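Local coordinates for protein alcohol dehydrogenase, zinc-containing (PDB 5YLN) that probably catalyses the zinc-dependent, NAD+-linked oxidation of alcohols to aldehydes or ketones, at residues A32-I41 and M123-A133; L156-L165 and V183-Y194. All coordinates share one frame; numbering follows the deposited sequence.

Interaction 1. Residues A32-I41 and M123-A133; sequences AIVRIVKTTI and MQAEYLRVPHA
The Tyr127 ring and the side chain of Arg35 lie against each other across two antiparallel strands. Arg35 CB meets the CD2-CE2 side of the ring at a slant, 3.7 Å from CE2, and its CD follows the ring on toward OH; the guanidinium plane stands almost perpendicular to the ring, 87° away, and its NE forms a salt bridge with Glu71. On the Arg129 guanidinium, Pro131 CG sits over one face near the rim, while NH1 pairs with Glu111. From the Gln124 amide, NE2 donates to Thr40 O at 3.0 Å, with the acceptor nearly in the amide plane, and OE1 is bonded to Tyr333 OH.

The backbone between these groups is an antiparallel ladder. Val34 and Leu128 form a hydrogen-bonded pair, with Val34 N to Leu128 O 2.8 Å and Leu128 N to Val34 O 2.7 Å; a second reciprocal pair joins Ala32 and Val130. Ile36 N adds the last main-chain bond, to Glu126 O, beyond which the two segments draw apart. Strand 33-39 is central in the GroES-like domain typical of this family, since it also pairs with 66-72 and 347-350, and a classic bulge, Val37 and Lys38 both facing Ile67, interrupts its pairing with strand 66-72.

Ile33, Arg35, Tyr127 and Arg129 share one face; there Ile33 CD1 packs on Arg129 CB at 3.7 Å, the two side chains crossing at about a right angle. Val34 and Leu128 point to the other face. Val34 CG2, set anti to its carbonyl carbon, touches Val130 CG2 at 3.5 Å, and Ile36 CD1 reaches Leu128 CB at 4.0 Å. Met123 CB approaches Ile36 from the loop, and the Met123 side chain passes about 5 Å from that of the zinc ligand His64.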
loop_
_atom_site.group_PDB
_atom_site.type_symbol
_atom_site.label_atom_id
_atom_site.label_comp_id
_atom_site.label_asym_id
_atom_site.label_seq_id
_atom_site.Cartn_x
_atom_site.Cartn_y
_atom_site.Cartn_z
ATOM N N ALA A 32 0.933 36.530 2.436
ATOM C CA ALA A 32 -0.190 37.356 2.957
ATOM C C ALA A 32 -0.510 37.321 4.501
ATOM O O ALA A 32 -0.120 36.402 5.237
ATOM C CB ALA A 32 -1.458 37.003 2.200
ATOM N N ILE A 33 -1.244 38.342 4.962
ATOM C CA ILE A 33 -1.836 38.380 6.300
ATOM C C ILE A 33 -3.346 38.274 6.149
ATOM O O ILE A 33 -3.966 39.064 5.421
ATOM C CB ILE A 33 -1.475 39.662 7.075
ATOM C CG1 ILE A 33 0.040 39.810 7.288
ATOM C CG2 ILE A 33 -2.246 39.726 8.409
ATOM C CD1 ILE A 33 0.745 38.577 7.856
ATOM N N VAL A 34 -3.940 37.315 6.852
ATOM C CA VAL A 34 -5.367 37.032 6.780
ATOM C C VAL A 34 -5.999 37.305 8.138
ATOM O O VAL A 34 -5.442 36.939 9.179
ATOM C CB VAL A 34 -5.616 35.575 6.324
ATOM C CG1 VAL A 34 -7.096 35.256 6.303
ATOM C CG2 VAL A 34 -5.009 35.345 4.943
ATOM N N ARG A 35 -7.154 37.965 8.124
ATOM C CA ARG A 35 -7.970 38.126 9.323
ATOM C C ARG A 35 -8.904 36.928 9.446
ATOM O O ARG A 35 -9.750 36.709 8.568
ATOM C CB ARG A 35 -8.777 39.422 9.274
ATOM C CG ARG A 35 -9.846 39.480 10.361
ATOM C CD ARG A 35 -10.402 40.893 10.585
ATOM N NE ARG A 35 -10.924 41.506 9.364
ATOM C CZ ARG A 35 -12.118 41.235 8.840
ATOM N NH1 ARG A 35 -12.912 40.335 9.411
ATOM N NH2 ARG A 35 -12.518 41.856 7.733
ATOM N N ILE A 36 -8.750 36.149 10.522
ATOM C CA ILE A 36 -9.582 34.962 10.690
ATOM C C ILE A 36 -11.021 35.386 10.953
ATOM O O ILE A 36 -11.291 36.236 11.813
ATOM C CB ILE A 36 -9.057 34.064 11.824
ATOM C CG1 ILE A 36 -7.638 33.561 11.551
ATOM C CG2 ILE A 36 -9.985 32.885 12.033
ATOM C CD1 ILE A 36 -7.498 32.754 10.285
ATOM N N VAL A 37 -11.949 34.807 10.197
ATOM C CA VAL A 37 -13.385 34.977 10.424
ATOM C C VAL A 37 -13.949 33.834 11.260
ATOM O O VAL A 37 -14.651 34.072 12.239
ATOM C CB VAL A 37 -14.132 35.109 9.075
ATOM C CG1 VAL A 37 -15.638 35.027 9.271
ATOM C CG2 VAL A 37 -13.752 36.413 8.378
ATOM N N LYS A 38 -13.640 32.585 10.890
ATOM C CA LYS A 38 -14.137 31.412 11.594
ATOM C C LYS A 38 -13.088 30.312 11.566
ATOM O O LYS A 38 -12.336 30.180 10.605
ATOM C CB LYS A 38 -15.443 30.887 10.990
ATOM C CG LYS A 38 -16.681 31.620 11.455
ATOM C CD LYS A 38 -17.887 31.254 10.598
ATOM C CE LYS A 38 -19.052 32.190 10.927
ATOM N NZ LYS A 38 -20.323 31.735 10.335
ATOM N N THR A 39 -13.037 29.530 12.637
ATOM C CA THR A 39 -12.051 28.466 12.750
ATOM C C THR A 39 -12.709 27.294 13.471
ATOM O O THR A 39 -13.906 27.322 13.782
ATOM C CB THR A 39 -10.785 28.969 13.467
ATOM O OG1 THR A 39 -9.738 28.009 13.333
ATOM C CG2 THR A 39 -11.042 29.239 14.988
ATOM N N THR A 40 -11.921 26.248 13.720
ATOM C CA THR A 40 -12.377 25.068 14.452
ATOM C C THR A 40 -11.180 24.431 15.191
ATOM O O THR A 40 -10.058 24.942 15.167
ATOM C CB THR A 40 -13.077 24.100 13.475
ATOM O OG1 THR A 40 -13.657 22.988 14.170
ATOM C CG2 THR A 40 -12.110 23.570 12.455
ATOM N N ILE A 41 -11.436 23.306 15.857
ATOM C CA ILE A 41 -10.425 22.516 16.554
ATOM C C ILE A 41 -10.340 21.148 15.885
ATOM O O ILE A 41 -11.362 20.557 15.515
ATOM C CB ILE A 41 -10.755 22.336 18.054
ATOM C CG1 ILE A 41 -11.207 23.648 18.708
ATOM C CG2 ILE A 41 -9.560 21.780 18.805
ATOM C CD1 ILE A 41 -11.884 23.428 20.034
ATOM N N MET A 123 -4.162 29.080 13.402
ATOM C CA MET A 123 -5.342 29.850 13.004
ATOM C C MET A 123 -6.269 30.203 14.149
ATOM O O MET A 123 -7.224 30.954 13.927
ATOM C CB MET A 123 -6.115 29.119 11.899
ATOM C CG MET A 123 -5.225 28.589 10.777
ATOM S SD MET A 123 -6.193 28.303 9.285
ATOM C CE MET A 123 -5.007 27.432 8.283
ATOM N N GLN A 124 -5.991 29.736 15.371
ATOM C CA GLN A 124 -6.811 30.091 16.534
ATOM C C GLN A 124 -6.312 31.407 17.128
ATOM O O GLN A 124 -5.725 31.463 18.217
ATOM C CB GLN A 124 -6.803 28.970 17.563
ATOM C CG GLN A 124 -7.684 27.834 17.101
ATOM C CD GLN A 124 -7.383 26.515 17.761
ATOM O OE1 GLN A 124 -6.728 26.474 18.781
ATOM N NE2 GLN A 124 -7.864 25.424 17.173
ATOM N N ALA A 125 -6.557 32.469 16.355
ATOM C CA ALA A 125 -6.115 33.827 16.637
ATOM C C ALA A 125 -6.895 34.766 15.731
ATOM O O ALA A 125 -7.638 34.328 14.848
ATOM C CB ALA A 125 -4.613 33.988 16.403
ATOM N N GLU A 126 -6.666 36.071 15.923
ATOM C CA GLU A 126 -7.381 37.072 15.134
ATOM C C GLU A 126 -6.833 37.180 13.715
ATOM O O GLU A 126 -7.605 37.333 12.760
ATOM C CB GLU A 126 -7.303 38.443 15.797
ATOM C CG GLU A 126 -8.092 38.593 17.081
ATOM C CD GLU A 126 -7.911 39.989 17.697
ATOM O OE1 GLU A 126 -8.313 40.973 17.043
ATOM O OE2 GLU A 126 -7.342 40.097 18.810
ATOM N N TYR A 127 -5.508 37.167 13.571
ATOM C CA TYR A 127 -4.846 37.315 12.285
ATOM C C TYR A 127 -3.843 36.188 12.116
ATOM O O TYR A 127 -3.330 35.631 13.093
ATOM C CB TYR A 127 -4.136 38.679 12.141
ATOM C CG TYR A 127 -5.057 39.879 12.278
ATOM C CD1 TYR A 127 -5.315 40.459 13.528
ATOM C CD2 TYR A 127 -5.673 40.431 11.166
ATOM C CE1 TYR A 127 -6.164 41.560 13.641
ATOM C CE2 TYR A 127 -6.525 41.535 11.274
ATOM C CZ TYR A 127 -6.769 42.087 12.501
ATOM O OH TYR A 127 -7.622 43.166 12.558
ATOM N N LEU A 128 -3.549 35.879 10.857
ATOM C CA LEU A 128 -2.703 34.755 10.491
ATOM C C LEU A 128 -1.743 35.184 9.391
ATOM O O LEU A 128 -2.173 35.727 8.372
ATOM C CB LEU A 128 -3.568 33.578 10.023
ATOM C CG LEU A 128 -2.863 32.401 9.342
ATOM C CD1 LEU A 128 -2.073 31.602 10.375
ATOM C CD2 LEU A 128 -3.885 31.528 8.626
ATOM N N ARG A 129 -0.453 34.931 9.581
ATOM C CA ARG A 129 0.480 35.013 8.470
ATOM C C ARG A 129 0.362 33.738 7.645
ATOM O O ARG A 129 0.481 32.628 8.180
ATOM C CB ARG A 129 1.917 35.206 8.949
ATOM C CG ARG A 129 2.908 34.861 7.847
ATOM C CD ARG A 129 4.346 35.131 8.210
ATOM N NE ARG A 129 5.188 34.781 7.066
ATOM C CZ ARG A 129 5.909 33.668 6.978
ATOM N NH1 ARG A 129 5.917 32.796 7.987
ATOM N NH2 ARG A 129 6.615 33.420 5.878
ATOM N N VAL A 130 0.116 33.890 6.350
ATOM C CA VAL A 130 -0.049 32.756 5.450
ATOM C C VAL A 130 1.134 32.734 4.482
ATOM O O VAL A 130 1.200 33.572 3.574
ATOM C CB VAL A 130 -1.373 32.844 4.692
ATOM C CG1 VAL A 130 -1.516 31.664 3.750
ATOM C CG2 VAL A 130 -2.508 32.938 5.671
ATOM N N PRO A 131 2.076 31.795 4.615
ATOM C CA PRO A 131 3.129 31.662 3.593
ATOM C C PRO A 131 2.547 31.146 2.284
ATOM O O PRO A 131 1.535 30.446 2.276
ATOM C CB PRO A 131 4.102 30.639 4.196
ATOM C CG PRO A 131 3.623 30.391 5.625
ATOM C CD PRO A 131 2.155 30.732 5.629
ATOM N N HIS A 132 3.186 31.531 1.173
ATOM C CA HIS A 132 2.808 31.085 -0.175
ATOM C C HIS A 132 1.317 31.253 -0.432
ATOM O O HIS A 132 0.611 30.302 -0.783
ATOM C CB HIS A 132 3.221 29.638 -0.398
ATOM C CG HIS A 132 4.680 29.399 -0.188
ATOM N ND1 HIS A 132 5.652 30.071 -0.896
ATOM C CD2 HIS A 132 5.335 28.576 0.668
ATOM C CE1 HIS A 132 6.845 29.672 -0.487
ATOM N NE2 HIS A 132 6.679 28.761 0.457
ATOM N N ALA A 133 0.839 32.489 -0.258
ATOM C CA ALA A 133 -0.599 32.751 -0.270
ATOM C C ALA A 133 -1.241 32.326 -1.582
ATOM O O ALA A 133 -2.371 31.825 -1.591
ATOM C CB ALA A 133 -0.867 34.231 -0.006
#

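Interaction 2. Residues L156-L165 and V183-Y194; sequences LPTGYEIGVL and VGLAALLTAQFY
Gly159 and Ala187 bring the two helices together, CA to CA 4.0 Å, where 157-165 and 183-191 cross at -75° with their axes 7.7 Å apart. Gly159, with no side chain, lets backbone come directly against backbone. Helix 157-165 also widens into a pi-type turn, in which Tyr160 O accepts from both Val164 N and Leu165 N.

Thr190 lies beside this crossing. Its OG1 sits between the backbone N and the carbonyl carbon (chi1 62°), which turns it to Val164 CG2 at 3.4 Å and sends CG2 the other way, onto Leu156 CD2 at 3.8 Å. Thr190 CB rests obliquely against the Tyr160 ring.

Farther along, the rings of Tyr160 and Tyr194 are nearly coplanar and meet edge to edge, CE1 to CE2 3.7 Å, and Tyr194 OH donates to Tyr160 OH at 3.1 Å. Val164 CG1 packs slantwise on Tyr194 CD2 at 3.8 Å. Leu165 CD2 reaches Tyr194 OH at 3.6 Å, while within its own helix Leu165 CD1 lies over one Tyr160 face, near the rim.

Gly184 belongs to a GxGxxG pattern, consistent with a Rossmann-type nucleotide-binding helix following strand 174-178. Behind that helix, Leu188 and Ala191 pack on strand 198-203 and Leu188 also on helix 206-214, whereas Tyr160 and Phe193 lean on helix 302-310.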
loop_
_atom_site.group_PDB
_atom_site.type_symbol
_atom_site.label_atom_id
_atom_site.label_comp_id
_atom_site.label_asym_id
_atom_site.label_seq_id
_atom_site.Cartn_x
_atom_site.Cartn_y
_atom_site.Cartn_z
ATOM N N LEU A 156 -12.178 17.208 5.640
ATOM C CA LEU A 156 -12.830 16.845 4.367
ATOM C C LEU A 156 -11.782 16.377 3.360
ATOM O O LEU A 156 -11.873 15.237 2.917
ATOM C CB LEU A 156 -13.670 17.991 3.769
ATOM C CG LEU A 156 -15.179 18.024 4.037
ATOM C CD1 LEU A 156 -15.837 19.094 3.180
ATOM C CD2 LEU A 156 -15.849 16.665 3.818
ATOM N N PRO A 157 -10.779 17.210 3.027
ATOM C CA PRO A 157 -9.711 16.691 2.163
ATOM C C PRO A 157 -8.938 15.562 2.811
ATOM O O PRO A 157 -8.399 14.706 2.086
ATOM C CB PRO A 157 -8.839 17.922 1.890
ATOM C CG PRO A 157 -9.131 18.893 2.980
ATOM C CD PRO A 157 -10.528 18.615 3.416
ATOM N N THR A 158 -8.877 15.517 4.150
ATOM C CA THR A 158 -8.199 14.405 4.819
ATOM C C THR A 158 -8.944 13.100 4.572
ATOM O O THR A 158 -8.379 12.137 4.040
ATOM C CB THR A 158 -8.036 14.680 6.332
ATOM O OG1 THR A 158 -7.133 15.775 6.528
ATOM C CG2 THR A 158 -7.414 13.450 7.041
ATOM N N GLY A 159 -10.232 13.066 4.914
ATOM C CA GLY A 159 -11.049 11.890 4.619
ATOM C C GLY A 159 -11.036 11.500 3.140
ATOM O O GLY A 159 -10.999 10.313 2.801
ATOM N N TYR A 160 -11.087 12.491 2.235
ATOM C CA TYR A 160 -11.198 12.189 0.806
ATOM C C TYR A 160 -9.876 11.673 0.246
ATOM O O TYR A 160 -9.818 10.571 -0.297
ATOM C CB TYR A 160 -11.675 13.424 0.031
ATOM C CG TYR A 160 -11.972 13.184 -1.453
ATOM C CD1 TYR A 160 -12.858 12.180 -1.871
ATOM C CD2 TYR A 160 -11.384 13.978 -2.433
ATOM C CE1 TYR A 160 -13.127 11.963 -3.224
ATOM C CE2 TYR A 160 -11.649 13.776 -3.788
ATOM C CZ TYR A 160 -12.522 12.771 -4.174
ATOM O OH TYR A 160 -12.772 12.570 -5.507
ATOM N N GLU A 161 -8.798 12.451 0.388
ATOM C CA GLU A 161 -7.510 12.066 -0.196
ATOM C C GLU A 161 -6.915 10.850 0.512
ATOM O O GLU A 161 -6.442 9.914 -0.144
ATOM C CB GLU A 161 -6.528 13.237 -0.137
ATOM C CG GLU A 161 -6.963 14.436 -0.971
ATOM C CD GLU A 161 -6.116 15.691 -0.736
ATOM O OE1 GLU A 161 -5.015 15.599 -0.158
ATOM O OE2 GLU A 161 -6.573 16.779 -1.149
ATOM N N ILE A 162 -6.951 10.837 1.849
ATOM C CA ILE A 162 -6.235 9.818 2.605
ATOM C C ILE A 162 -7.095 8.596 2.933
ATOM O O ILE A 162 -6.570 7.483 3.025
ATOM C CB ILE A 162 -5.637 10.421 3.898
ATOM C CG1 ILE A 162 -4.880 11.718 3.573
ATOM C CG2 ILE A 162 -4.784 9.385 4.634
ATOM C CD1 ILE A 162 -3.841 11.593 2.433
ATOM N N GLY A 163 -8.400 8.753 3.086
ATOM C CA GLY A 163 -9.269 7.617 3.319
ATOM C C GLY A 163 -9.955 7.038 2.087
ATOM O O GLY A 163 -10.140 5.828 1.980
ATOM N N VAL A 164 -10.377 7.901 1.148
ATOM C CA VAL A 164 -11.257 7.480 0.061
ATOM C C VAL A 164 -10.460 7.200 -1.220
ATOM O O VAL A 164 -10.579 6.131 -1.835
ATOM C CB VAL A 164 -12.383 8.506 -0.181
ATOM C CG1 VAL A 164 -13.186 8.183 -1.485
ATOM C CG2 VAL A 164 -13.305 8.536 1.034
ATOM N N LEU A 165 -9.593 8.139 -1.604
ATOM C CA LEU A 165 -8.790 7.979 -2.823
ATOM C C LEU A 165 -7.675 6.942 -2.645
ATOM O O LEU A 165 -7.480 6.067 -3.498
ATOM C CB LEU A 165 -8.215 9.341 -3.259
ATOM C CG LEU A 165 -9.286 10.294 -3.830
ATOM C CD1 LEU A 165 -8.708 11.662 -4.201
ATOM C CD2 LEU A 165 -9.948 9.649 -5.043
ATOM N N VAL A 183 -13.104 12.503 11.785
ATOM C CA VAL A 183 -12.438 12.123 10.532
ATOM C C VAL A 183 -13.141 10.930 9.894
ATOM O O VAL A 183 -13.263 10.840 8.664
ATOM C CB VAL A 183 -10.944 11.837 10.763
ATOM C CG1 VAL A 183 -10.277 11.367 9.451
ATOM C CG2 VAL A 183 -10.239 13.080 11.315
ATOM N N GLY A 184 -13.649 10.014 10.719
ATOM C CA GLY A 184 -14.403 8.897 10.178
ATOM C C GLY A 184 -15.674 9.338 9.476
ATOM O O GLY A 184 -16.006 8.831 8.399
ATOM N N LEU A 185 -16.403 10.286 10.077
ATOM C CA LEU A 185 -17.611 10.811 9.445
ATOM C C LEU A 185 -17.280 11.574 8.169
ATOM O O LEU A 185 -18.014 11.483 7.176
ATOM C CB LEU A 185 -18.378 11.697 10.424
ATOM C CG LEU A 185 -18.996 10.892 11.569
ATOM C CD1 LEU A 185 -19.545 11.776 12.727
ATOM C CD2 LEU A 185 -20.078 9.951 10.993
ATOM N N ALA A 186 -16.172 12.322 8.173
ATOM C CA ALA A 186 -15.758 13.043 6.975
ATOM C C ALA A 186 -15.455 12.083 5.827
ATOM O O ALA A 186 -15.824 12.341 4.672
ATOM C CB ALA A 186 -14.542 13.911 7.292
ATOM N N ALA A 187 -14.781 10.971 6.129
ATOM C CA ALA A 187 -14.549 9.932 5.128
ATOM C C ALA A 187 -15.860 9.303 4.663
ATOM O O ALA A 187 -16.006 8.944 3.487
ATOM C CB ALA A 187 -13.629 8.861 5.706
ATOM N N LEU A 188 -16.802 9.120 5.592
ATOM C CA LEU A 188 -18.108 8.578 5.251
ATOM C C LEU A 188 -18.825 9.461 4.231
ATOM O O LEU A 188 -19.414 8.959 3.267
ATOM C CB LEU A 188 -18.939 8.437 6.520
ATOM C CG LEU A 188 -20.401 8.014 6.368
ATOM C CD1 LEU A 188 -20.529 6.637 5.692
ATOM C CD2 LEU A 188 -21.078 8.007 7.745
ATOM N N LEU A 189 -18.781 10.784 4.426
ATOM C CA LEU A 189 -19.468 11.683 3.502
ATOM C C LEU A 189 -18.845 11.630 2.111
ATOM O O LEU A 189 -19.556 11.574 1.105
ATOM C CB LEU A 189 -19.448 13.118 4.028
ATOM C CG LEU A 189 -20.275 13.339 5.298
ATOM C CD1 LEU A 189 -20.069 14.741 5.800
ATOM C CD2 LEU A 189 -21.741 13.069 5.040
ATOM N N THR A 190 -17.521 11.692 2.034
ATOM C CA THR A 190 -16.887 11.742 0.727
ATOM C C THR A 190 -16.812 10.378 0.053
ATOM O O THR A 190 -16.708 10.327 -1.177
ATOM C CB THR A 190 -15.488 12.361 0.831
ATOM O OG1 THR A 190 -14.651 11.557 1.675
ATOM C CG2 THR A 190 -15.580 13.773 1.401
ATOM N N ALA A 191 -16.869 9.276 0.816
ATOM C CA ALA A 191 -16.922 7.961 0.183
ATOM C C ALA A 191 -18.185 7.799 -0.638
ATOM O O ALA A 191 -18.228 6.971 -1.552
ATOM C CB ALA A 191 -16.854 6.826 1.212
ATOM N N GLN A 192 -19.249 8.519 -0.276
ATOM C CA GLN A 192 -20.493 8.403 -1.022
ATOM C C GLN A 192 -20.424 9.056 -2.397
ATOM O O GLN A 192 -21.302 8.802 -3.221
ATOM C CB GLN A 192 -21.637 8.983 -0.196
ATOM C CG GLN A 192 -21.969 8.122 0.993
ATOM C CD GLN A 192 -22.858 8.809 2.037
ATOM O OE1 GLN A 192 -24.070 8.886 1.874
ATOM N NE2 GLN A 192 -22.253 9.276 3.121
ATOM N N PHE A 193 -19.413 9.886 -2.669
ATOM C CA PHE A 193 -19.191 10.341 -4.043
ATOM C C PHE A 193 -18.998 9.172 -5.004
ATOM O O PHE A 193 -19.245 9.328 -6.201
ATOM C CB PHE A 193 -17.949 11.236 -4.141
ATOM C CG PHE A 193 -18.107 12.611 -3.529
ATOM C CD1 PHE A 193 -19.317 13.282 -3.579
ATOM C CD2 PHE A 193 -17.017 13.244 -2.935
ATOM C CE1 PHE A 193 -19.442 14.551 -3.028
ATOM C CE2 PHE A 193 -17.141 14.504 -2.380
ATOM C CZ PHE A 193 -18.354 15.160 -2.430
ATOM N N TYR A 194 -18.552 8.008 -4.510
ATOM C CA TYR A 194 -18.265 6.853 -5.353
ATOM C C TYR A 194 -19.272 5.718 -5.208
ATOM O O TYR A 194 -19.001 4.615 -5.682
ATOM C CB TYR A 194 -16.850 6.335 -5.072
ATOM C CG TYR A 194 -15.795 7.284 -5.576
ATOM C CD1 TYR A 194 -15.464 7.314 -6.914
ATOM C CD2 TYR A 194 -15.163 8.180 -4.728
ATOM C CE1 TYR A 194 -14.521 8.181 -7.389
ATOM C CE2 TYR A 194 -14.218 9.061 -5.203
ATOM C CZ TYR A 194 -13.897 9.052 -6.534
ATOM O OH TYR A 194 -12.948 9.918 -7.025
#

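How the interactions relate
Interaction 1 lies in the catalytic GroES-like part of the chain, whereas interaction 2 packs helix 157-165 against a helix of the Rossmann-like part; their centres are about 25 Å apart and their nearest atoms about 9 Å, and they share no helix or strand. The sheet contact is the more buried and is held chiefly by main-chain hydrogen bonds, with charged groups of its partly exposed face tied to neighbouring acids. The helix pair is only partly buried and relies on close backbone approach and apolar contact, with a single hydroxyl-hydroxyl bond between the segments. Both border the zinc site of Cys42 and His64, through Met123 and Ile41 beside the ligand side chains in one and Thr158 and Val183 in the other.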